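Long-range contacts in 6-phosphogluconate dehydrogenase, NAD-binding (Geobacter metallireducens, PDB 3PEF), which probably reduces succinic semialdehyde to gamma-hydroxybutyrate, as a beta-hydroxyacid dehydrogenase that binds NADP+: residues 80-85 and 107-112; 58-63 and 90-95; 113-118 and 138-143. The protein carries 2 engineered substitutions. One frame throughout, in Å; residues are numbered along the deposited sequence.

All three contacts belong to the nucleotide-binding half of the chain and meet around strand 90-93. Contact 2 joins that strand to 60-63. Contact 3 begins with its other neighbour, 115-118, bonded to it through Tyr-91 N to Arg-115 O at 2.9 Å. Contact 1 packs the helices before and after strand 90-93; it meets contact 2 where Val-81 CG2 lies 3.6 Å from Tyr-91 CE2, and contact 3 where Val-109 CG1 lies 3.6 Å from Arg-115 O. The Ser-95 side chain of contact 2 is about 4 Å from NADP; the Glu-118 side chain of contact 3 is about 11 Å from it but about 7 Å from that of Lys-171, the predicted active-site residue.

Contact 1: 80-85 and 107-112; sequences GVLEGI and VAVVAK
Lys-112, at the end of helix 99-111, reaches across to Leu-82 and Ile-85 with its hydrocarbon chain. Its CB rests on the CG2 branch of Ile-85 at 3.8 Å. The next carbon, CG, meets both the carbonyl O of Leu-82 at 3.7 Å and Leu-82 CG at 4.0 Å, so it packs against backbone and side chain together. A bend at chi2 (-64°) turns the rest of the chain to run past that same oxygen: CD and then CE of Lys-112 stay 3.9 and 4.0 Å from Leu-82 O. The chain beyond is extended, carrying NZ on past the carbonyl, and the side chains of Lys-112 and Leu-82 cross at about a right angle.

Leu-82 forks over the last turns of helix 99-111, at Ala-108 and Val-109. Its CD2 presses on the methyl of Ala-108 at 3.5 Å, tighter than usual for two carbons, while CD1 sits against the Val-109 backbone and 4.0 Å from Val-109 CG2. Ile-85 CD1 faces Val-109 CG1. No hydrogen bond spans the two segments; shape and apolar burial hold them. Phe-76 of helix 68-76 touches both Leu-82 and Ala-108, and Val-81 and Ile-85 lie on Tyr-91 of the sheet. The short, weakly bonded helix 81-84 leads toward strand 90-93, and helix 99-111 follows it, an arrangement typical of successive beta-alpha-beta crossovers layered on one face of a Rossmann-type sheet.

Contact 2: 58-63 and 90-95; sequences CPVTFA and GYVDMS
Phe-62 and Val-92 lie side by side, pointing the same way from neighbouring parallel strands, with Phe-62 CD1 3.7 Å from Val-92 CB. Val-60 completes this face: its CG1 touches Val-92 CG2 at 3.9 Å and also lies over the rim of the Phe-62 ring. Beyond Val-92, Met-94 runs alongside Phe-62 and brings SD to 3.8 Å from CD1, an oblique Met-aromatic contact.

The other face carries Thr-61, Ala-63, Tyr-91 and Asp-93. With CG trans to its own N (chi1 -173°), Tyr-91 directs its ring across to the neighbouring strand, where OH comes 3.2 Å from Ala-63 CB. Asp-93 OD1 takes two bonds from Ser-95, one from OG on the syn side at 2.6 Å and the second, which makes an Asx turn, from the backbone N above the carboxylate plane. Exchanging Asp-93 for an alanine would probably leave both Ser-95 donors without their acceptor and let the turn leading to the cofactor relax.

Between the faces, five backbone hydrogen bonds run from Gly-90 N to Pro-59 O through to Met-94 N to Ala-63 O, the strand axes being only 19° apart. A water accepts from Thr-61 OG1 and donates to Cys-58 O and Gly-90 O, tying up the start of the pair. Ser-95 OG also bonds Leu-65 N, linking the two strand ends beside NADP. Parallel strands ending in loops that meet the dinucleotide are the hallmark of the Rossmann fold.

Contact 3: 113-118 and 138-143; sequences GGRFLE and AGDRNL. With EDO (1,2-ethanediol), chain N.
Arg-115 folds its side chain along the start of helix 141-154, against Asp-140, Asn-142 and Leu-143. Its aliphatic part passes the Asp-140 carboxylate, CG being 3.5 Å from OD1. A bend at chi3 (-53°) then swings the guanidinium over the first helical turn. One face takes Leu-143 CB, 4.1 Å above the plane toward the rim, and Asn-142 CB reaches the edge 3.6 Å from NH1. The guanidinium stands perpendicular to the Asp-140 carboxylate, too far off for a salt bridge. Its strong partners are elsewhere: NH2 pairs with Glu-146 one turn further along the helix, and NE bonds Gly-88 O.

Leu-143 packs its side chain against the strand 115-118. Its CD2 lies 3.8 Å from Leu-117 CB and against the Arg-115 carbonyl, while its N gives a straight bond (168°) of 2.9 Å to OD2 of Asp-140, the N-cap residue, from above the carboxylate plane.

Ala-138 pairs with Glu-118 through two antiparallel backbone bonds, N to O each way, both 2.9 Å. Its methyl rests 3.4 Å from Glu-118 OE1, alongside the extended acid chain. That carboxylate is buried but well supplied with donors, Gly-165 N and Ala-168 N at OE1, and Ser-102 OG bonded to OE2. Next in line, Gly-139 has positive phi, and a side chain there would strike Phe-116 O, which accepts from Asp-140 N. A water accepts from Phe-116 N and donates to Asp-140 OD1 and to O1 of an ethanediol, probably from the crystallisation liquor, which itself donates to Phe-116 O.

Asp-140 thus spends one oxygen on the helix start and the other on water. With 4.3 Å between Arg-115 NH1 and Asp-140 OD2, the Asp-140 charge probably adds only a long-range attraction; Glu-146 and Gly-88 O hold the guanidinium directly.

Contact 1: 80-85 and 107-112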
loop_
_atom_site.group_PDB
_atom_site.type_symbol
_atom_site.label_atom_id
_atom_site.label_comp_id
_atom_site.label_asym_id
_atom_site.label_seq_id
_atom_site.Cartn_x
_atom_site.Cartn_y
_atom_site.Cartn_z
ATOM N N GLY A 80 -6.960 39.989 10.264
ATOM C CA GLY A 80 -6.384 38.814 10.887
ATOM C C GLY A 80 -5.582 39.088 12.141
ATOM O O GLY A 80 -5.429 40.236 12.563
ATOM N N VAL A 81 -5.062 38.016 12.732
ATOM C CA VAL A 81 -4.306 38.105 13.968
ATOM C C VAL A 81 -3.148 39.106 13.854
ATOM O O VAL A 81 -2.928 39.914 14.750
ATOM C CB VAL A 81 -3.793 36.718 14.390
ATOM C CG1 VAL A 81 -2.729 36.831 15.510
ATOM C CG2 VAL A 81 -4.966 35.852 14.835
ATOM N N LEU A 82 -2.427 39.060 12.743
ATOM C CA LEU A 82 -1.260 39.926 12.541
ATOM C C LEU A 82 -1.626 41.422 12.554
ATOM O O LEU A 82 -0.844 42.256 12.998
ATOM C CB LEU A 82 -0.556 39.557 11.229
ATOM C CG LEU A 82 0.856 38.950 11.282
ATOM C CD1 LEU A 82 1.105 38.143 12.542
ATOM C CD2 LEU A 82 1.176 38.137 10.033
ATOM N N GLU A 83 -2.818 41.759 12.081
ATOM C CA GLU A 83 -3.273 43.149 12.120
ATOM C C GLU A 83 -3.490 43.663 13.547
ATOM O O GLU A 83 -3.512 44.872 13.787
ATOM C CB GLU A 83 -4.563 43.312 11.314
ATOM C CG GLU A 83 -4.400 43.196 9.801
ATOM C CD GLU A 83 -5.644 43.651 9.034
ATOM O OE1 GLU A 83 -6.557 44.243 9.655
ATOM O OE2 GLU A 83 -5.707 43.425 7.807
ATOM N N GLY A 84 -3.640 42.749 14.500
ATOM C CA GLY A 84 -4.051 43.132 15.837
ATOM C C GLY A 84 -3.081 42.838 16.969
ATOM O O GLY A 84 -3.180 43.436 18.041
ATOM N N ILE A 85 -2.156 41.908 16.754
ATOM C CA ILE A 85 -1.251 41.513 17.830
ATOM C C ILE A 85 -0.098 42.512 17.996
ATOM O O ILE A 85 0.252 43.236 17.061
ATOM C CB ILE A 85 -0.696 40.078 17.618
ATOM C CG1 ILE A 85 -0.149 39.504 18.931
ATOM C CG2 ILE A 85 0.357 40.052 16.505
ATOM C CD1 ILE A 85 -0.719 38.136 19.311
ATOM N N VAL A 107 6.799 33.215 13.555
ATOM C CA VAL A 107 7.762 34.222 13.117
ATOM C C VAL A 107 7.082 35.537 12.757
ATOM O O VAL A 107 7.578 36.617 13.114
ATOM C CB VAL A 107 8.605 33.740 11.925
ATOM C CG1 VAL A 107 9.403 34.911 11.329
ATOM C CG2 VAL A 107 9.547 32.595 12.356
ATOM N N ALA A 108 5.949 35.451 12.053
ATOM C CA ALA A 108 5.230 36.662 11.679
ATOM C C ALA A 108 4.679 37.332 12.937
ATOM O O ALA A 108 4.758 38.556 13.081
ATOM C CB ALA A 108 4.122 36.376 10.646
ATOM N N VAL A 109 4.171 36.531 13.872
ATOM C CA VAL A 109 3.662 37.076 15.131
ATOM C C VAL A 109 4.766 37.795 15.921
ATOM O O VAL A 109 4.571 38.889 16.447
ATOM C CB VAL A 109 3.037 35.987 16.018
ATOM C CG1 VAL A 109 2.791 36.535 17.411
ATOM C CG2 VAL A 109 1.733 35.480 15.402
ATOM N N VAL A 110 5.935 37.183 15.995
ATOM C CA VAL A 110 7.037 37.795 16.728
ATOM C C VAL A 110 7.503 39.088 16.066
ATOM O O VAL A 110 7.945 40.023 16.740
ATOM C CB VAL A 110 8.212 36.823 16.874
ATOM C CG1 VAL A 110 9.458 37.567 17.334
ATOM C CG2 VAL A 110 7.836 35.705 17.849
ATOM N N ALA A 111 7.385 39.150 14.745
ATOM C CA ALA A 111 7.796 40.344 14.015
ATOM C C ALA A 111 6.874 41.514 14.337
ATOM O O ALA A 111 7.308 42.669 14.315
ATOM C CB ALA A 111 7.836 40.080 12.511
ATOM N N LYS A 112 5.609 41.216 14.650
ATOM C CA LYS A 112 4.656 42.257 15.036
ATOM C C LYS A 112 4.788 42.646 16.500
ATOM O O LYS A 112 4.036 43.484 16.989
ATOM C CB LYS A 112 3.210 41.831 14.771
ATOM C CG LYS A 112 2.842 41.735 13.305
ATOM C CD LYS A 112 2.910 43.085 12.609
ATOM C CE LYS A 112 2.624 42.939 11.118
ATOM N NZ LYS A 112 2.711 44.239 10.403
#

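Contact 2: 58-63 and 90-95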
loop_
_atom_site.group_PDB
_atom_site.type_symbol
_atom_site.label_atom_id
_atom_site.label_comp_id
_atom_site.label_asym_id
_atom_site.label_seq_id
_atom_site.Cartn_x
_atom_site.Cartn_y
_atom_site.Cartn_z
ATOM N N CYS A 58 -7.025 40.984 24.204
ATOM C CA CYS A 58 -6.729 39.909 25.151
ATOM C C CYS A 58 -5.227 39.688 25.298
ATOM O O CYS A 58 -4.490 39.783 24.326
ATOM C CB CYS A 58 -7.418 38.602 24.736
ATOM S SG CYS A 58 -9.227 38.732 24.641
ATOM N N PRO A 59 -4.767 39.404 26.526
ATOM C CA PRO A 59 -3.339 39.180 26.777
ATOM C C PRO A 59 -2.870 37.867 26.142
ATOM O O PRO A 59 -1.760 37.796 25.637
ATOM C CB PRO A 59 -3.265 39.075 28.301
ATOM C CG PRO A 59 -4.574 39.603 28.805
ATOM C CD PRO A 59 -5.570 39.321 27.759
ATOM N N VAL A 60 -3.729 36.851 26.172
ATOM C CA VAL A 60 -3.444 35.550 25.587
ATOM C C VAL A 60 -4.676 35.080 24.829
ATOM O O VAL A 60 -5.784 35.117 25.372
ATOM C CB VAL A 60 -3.159 34.509 26.683
ATOM C CG1 VAL A 60 -2.963 33.137 26.063
ATOM C CG2 VAL A 60 -1.941 34.937 27.508
ATOM N N THR A 61 -4.489 34.637 23.586
ATOM C CA THR A 61 -5.605 34.153 22.763
ATOM C C THR A 61 -5.318 32.745 22.244
ATOM O O THR A 61 -4.225 32.471 21.735
ATOM C CB THR A 61 -5.879 35.095 21.559
ATOM O OG1 THR A 61 -6.266 36.392 22.043
ATOM C CG2 THR A 61 -6.999 34.527 20.683
ATOM N N PHE A 62 -6.292 31.853 22.377
ATOM C CA PHE A 62 -6.157 30.481 21.879
ATOM C C PHE A 62 -6.869 30.362 20.534
ATOM O O PHE A 62 -7.883 31.023 20.315
ATOM C CB PHE A 62 -6.759 29.491 22.877
ATOM C CG PHE A 62 -6.166 29.583 24.259
ATOM C CD1 PHE A 62 -4.916 29.034 24.530
ATOM C CD2 PHE A 62 -6.857 30.217 25.285
ATOM C CE1 PHE A 62 -4.360 29.128 25.806
ATOM C CE2 PHE A 62 -6.313 30.314 26.563
ATOM C CZ PHE A 62 -5.058 29.767 26.821
ATOM N N ALA A 63 -6.345 29.534 19.633
ATOM C CA ALA A 63 -7.009 29.282 18.349
ATOM C C ALA A 63 -7.141 27.790 18.113
ATOM O O ALA A 63 -6.211 27.028 18.395
ATOM C CB ALA A 63 -6.247 29.927 17.200
ATOM N N GLY A 90 -0.041 37.508 23.561
ATOM C CA GLY A 90 0.307 36.172 23.105
ATOM C C GLY A 90 -0.751 35.497 22.245
ATOM O O GLY A 90 -1.962 35.701 22.435
ATOM N N TYR A 91 -0.285 34.702 21.285
ATOM C CA TYR A 91 -1.156 33.921 20.416
ATOM C C TYR A 91 -0.769 32.455 20.567
ATOM O O TYR A 91 0.383 32.079 20.348
ATOM C CB TYR A 91 -0.995 34.361 18.962
ATOM C CG TYR A 91 -1.984 33.732 17.986
ATOM C CD1 TYR A 91 -1.544 33.019 16.868
ATOM C CD2 TYR A 91 -3.357 33.850 18.190
ATOM C CE1 TYR A 91 -2.455 32.455 15.956
ATOM C CE2 TYR A 91 -4.271 33.300 17.296
ATOM C CZ TYR A 91 -3.821 32.610 16.178
ATOM O OH TYR A 91 -4.746 32.065 15.309
ATOM N N VAL A 92 -1.727 31.636 20.967
ATOM C CA VAL A 92 -1.471 30.214 21.181
ATOM C C VAL A 92 -2.289 29.398 20.177
ATOM O O VAL A 92 -3.490 29.189 20.369
ATOM C CB VAL A 92 -1.865 29.777 22.610
ATOM C CG1 VAL A 92 -1.590 28.289 22.804
ATOM C CG2 VAL A 92 -1.119 30.612 23.668
ATOM N N ASP A 93 -1.664 28.968 19.092
ATOM C CA ASP A 93 -2.396 28.208 18.079
ATOM C C ASP A 93 -2.422 26.724 18.421
ATOM O O ASP A 93 -1.372 26.059 18.473
ATOM C CB ASP A 93 -1.829 28.430 16.665
ATOM C CG ASP A 93 -2.830 28.035 15.558
ATOM O OD1 ASP A 93 -3.840 27.357 15.851
ATOM O OD2 ASP A 93 -2.616 28.420 14.392
ATOM N N MET A 94 -3.626 26.215 18.654
ATOM C CA MET A 94 -3.815 24.818 19.071
ATOM C C MET A 94 -4.330 23.934 17.930
ATOM O O MET A 94 -4.618 22.738 18.113
ATOM C CB MET A 94 -4.721 24.750 20.301
ATOM C CG MET A 94 -4.259 25.698 21.407
ATOM S SD MET A 94 -5.270 25.650 22.912
ATOM C CE MET A 94 -4.869 24.024 23.602
ATOM N N SER A 95 -4.399 24.520 16.741
ATOM C CA SER A 95 -4.779 23.781 15.539
ATOM C C SER A 95 -3.775 22.687 15.189
ATOM O O SER A 95 -2.577 22.852 15.390
ATOM C CB SER A 95 -4.878 24.738 14.350
ATOM O OG SER A 95 -5.618 25.898 14.689
HETATM O O HOH W 1 -4.023 37.758 22.398
#

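Contact 3: 113-118 and 138-143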
loop_
_atom_site.group_PDB
_atom_site.type_symbol
_atom_site.label_atom_id
_atom_site.label_comp_id
_atom_site.label_asym_id
_atom_site.label_seq_id
_atom_site.Cartn_x
_atom_site.Cartn_y
_atom_site.Cartn_z
ATOM N N GLY A 113 5.734 42.038 17.204
ATOM C CA GLY A 113 5.945 42.360 18.606
ATOM C C GLY A 113 5.084 41.557 19.568
ATOM O O GLY A 113 4.991 41.892 20.746
ATOM N N GLY A 114 4.446 40.501 19.071
ATOM C CA GLY A 114 3.686 39.604 19.927
ATOM C C GLY A 114 4.484 38.350 20.264
ATOM O O GLY A 114 5.632 38.205 19.843
ATOM N N ARG A 115 3.881 37.441 21.023
ATOM C CA ARG A 115 4.548 36.188 21.378
ATOM C C ARG A 115 3.736 35.000 20.866
ATOM O O ARG A 115 2.512 35.087 20.749
ATOM C CB ARG A 115 4.776 36.112 22.891
ATOM C CG ARG A 115 5.817 37.148 23.400
ATOM C CD ARG A 115 5.894 37.198 24.926
ATOM N NE ARG A 115 4.568 37.408 25.503
ATOM C CZ ARG A 115 4.172 36.916 26.673
ATOM N NH1 ARG A 115 5.004 36.188 27.402
ATOM N NH2 ARG A 115 2.940 37.150 27.110
ATOM N N PHE A 116 4.409 33.896 20.546
ATOM C CA PHE A 116 3.711 32.760 19.950
ATOM C C PHE A 116 4.058 31.398 20.543
ATOM O O PHE A 116 5.217 31.128 20.851
ATOM C CB PHE A 116 3.942 32.719 18.446
ATOM C CG PHE A 116 3.262 31.574 17.773
ATOM C CD1 PHE A 116 1.918 31.642 17.462
ATOM C CD2 PHE A 116 3.958 30.413 17.474
ATOM C CE1 PHE A 116 1.287 30.576 16.850
ATOM C CE2 PHE A 116 3.338 29.357 16.855
ATOM C CZ PHE A 116 1.998 29.438 16.539
ATOM N N LEU A 117 3.036 30.547 20.669
ATOM C CA LEU A 117 3.147 29.199 21.234
ATOM C C LEU A 117 2.239 28.331 20.379
ATOM O O LEU A 117 1.093 28.696 20.140
ATOM C CB LEU A 117 2.579 29.197 22.660
ATOM C CG LEU A 117 3.081 28.451 23.920
ATOM C CD1 LEU A 117 1.918 27.856 24.718
ATOM C CD2 LEU A 117 4.199 27.417 23.720
ATOM N N GLU A 118 2.717 27.194 19.902
ATOM C CA GLU A 118 1.782 26.232 19.314
ATOM C C GLU A 118 1.414 25.274 20.414
ATOM O O GLU A 118 2.257 24.947 21.234
ATOM C CB GLU A 118 2.400 25.462 18.153
ATOM C CG GLU A 118 3.538 24.542 18.553
ATOM C CD GLU A 118 4.064 23.738 17.376
ATOM O OE1 GLU A 118 5.110 23.078 17.518
ATOM O OE2 GLU A 118 3.431 23.762 16.301
ATOM N N ALA A 138 4.773 24.013 22.279
ATOM C CA ALA A 138 6.137 24.236 21.817
ATOM C C ALA A 138 6.251 25.701 21.426
ATOM O O ALA A 138 5.336 26.262 20.816
ATOM C CB ALA A 138 6.455 23.319 20.629
ATOM N N GLY A 139 7.362 26.330 21.792
ATOM C CA GLY A 139 7.536 27.754 21.566
ATOM C C GLY A 139 7.814 28.556 22.829
ATOM O O GLY A 139 8.311 28.025 23.811
ATOM N N ASP A 140 7.469 29.842 22.795
ATOM C CA ASP A 140 7.743 30.784 23.880
ATOM C C ASP A 140 7.386 30.277 25.284
ATOM O O ASP A 140 6.221 30.044 25.602
ATOM C CB ASP A 140 7.029 32.114 23.593
ATOM C CG ASP A 140 7.483 33.242 24.511
ATOM O OD1 ASP A 140 7.848 34.325 24.004
ATOM O OD2 ASP A 140 7.452 33.053 25.739
ATOM N N ARG A 141 8.401 30.145 26.131
ATOM C CA ARG A 141 8.232 29.593 27.474
ATOM C C ARG A 141 7.494 30.518 28.438
ATOM O O ARG A 141 6.740 30.057 29.307
ATOM C CB ARG A 141 9.590 29.195 28.059
ATOM C CG ARG A 141 9.957 27.743 27.786
ATOM C CD ARG A 141 11.379 27.415 28.234
ATOM N NE ARG A 141 12.379 28.061 27.387
ATOM C CZ ARG A 141 12.878 27.527 26.274
ATOM N NH1 ARG A 141 12.474 26.329 25.872
ATOM N NH2 ARG A 141 13.784 28.188 25.563
ATOM N N ASN A 142 7.724 31.819 28.297
ATOM C CA ASN A 142 7.028 32.801 29.111
ATOM C C ASN A 142 5.524 32.783 28.805
ATOM O O ASN A 142 4.683 32.815 29.710
ATOM C CB ASN A 142 7.620 34.185 28.868
ATOM C CG ASN A 142 9.070 34.277 29.325
ATOM O OD1 ASN A 142 9.485 33.574 30.253
ATOM N ND2 ASN A 142 9.847 35.138 28.674
ATOM N N LEU A 143 5.196 32.699 27.523
ATOM C CA LEU A 143 3.804 32.568 27.118
ATOM C C LEU A 143 3.224 31.240 27.609
ATOM O O LEU A 143 2.078 31.179 28.048
ATOM C CB LEU A 143 3.674 32.699 25.601
ATOM C CG LEU A 143 2.265 32.538 25.047
ATOM C CD1 LEU A 143 1.275 33.414 25.804
ATOM C CD2 LEU A 143 2.266 32.859 23.547
HETATM C C1 EDO N . 7.883 31.440 18.712
HETATM O O1 EDO N . 7.514 32.346 19.753
HETATM C C2 EDO N . 7.938 32.150 17.364
HETATM O O2 EDO N . 8.505 31.239 16.416
HETATM O O HOH W 2 7.214 34.371 21.196
#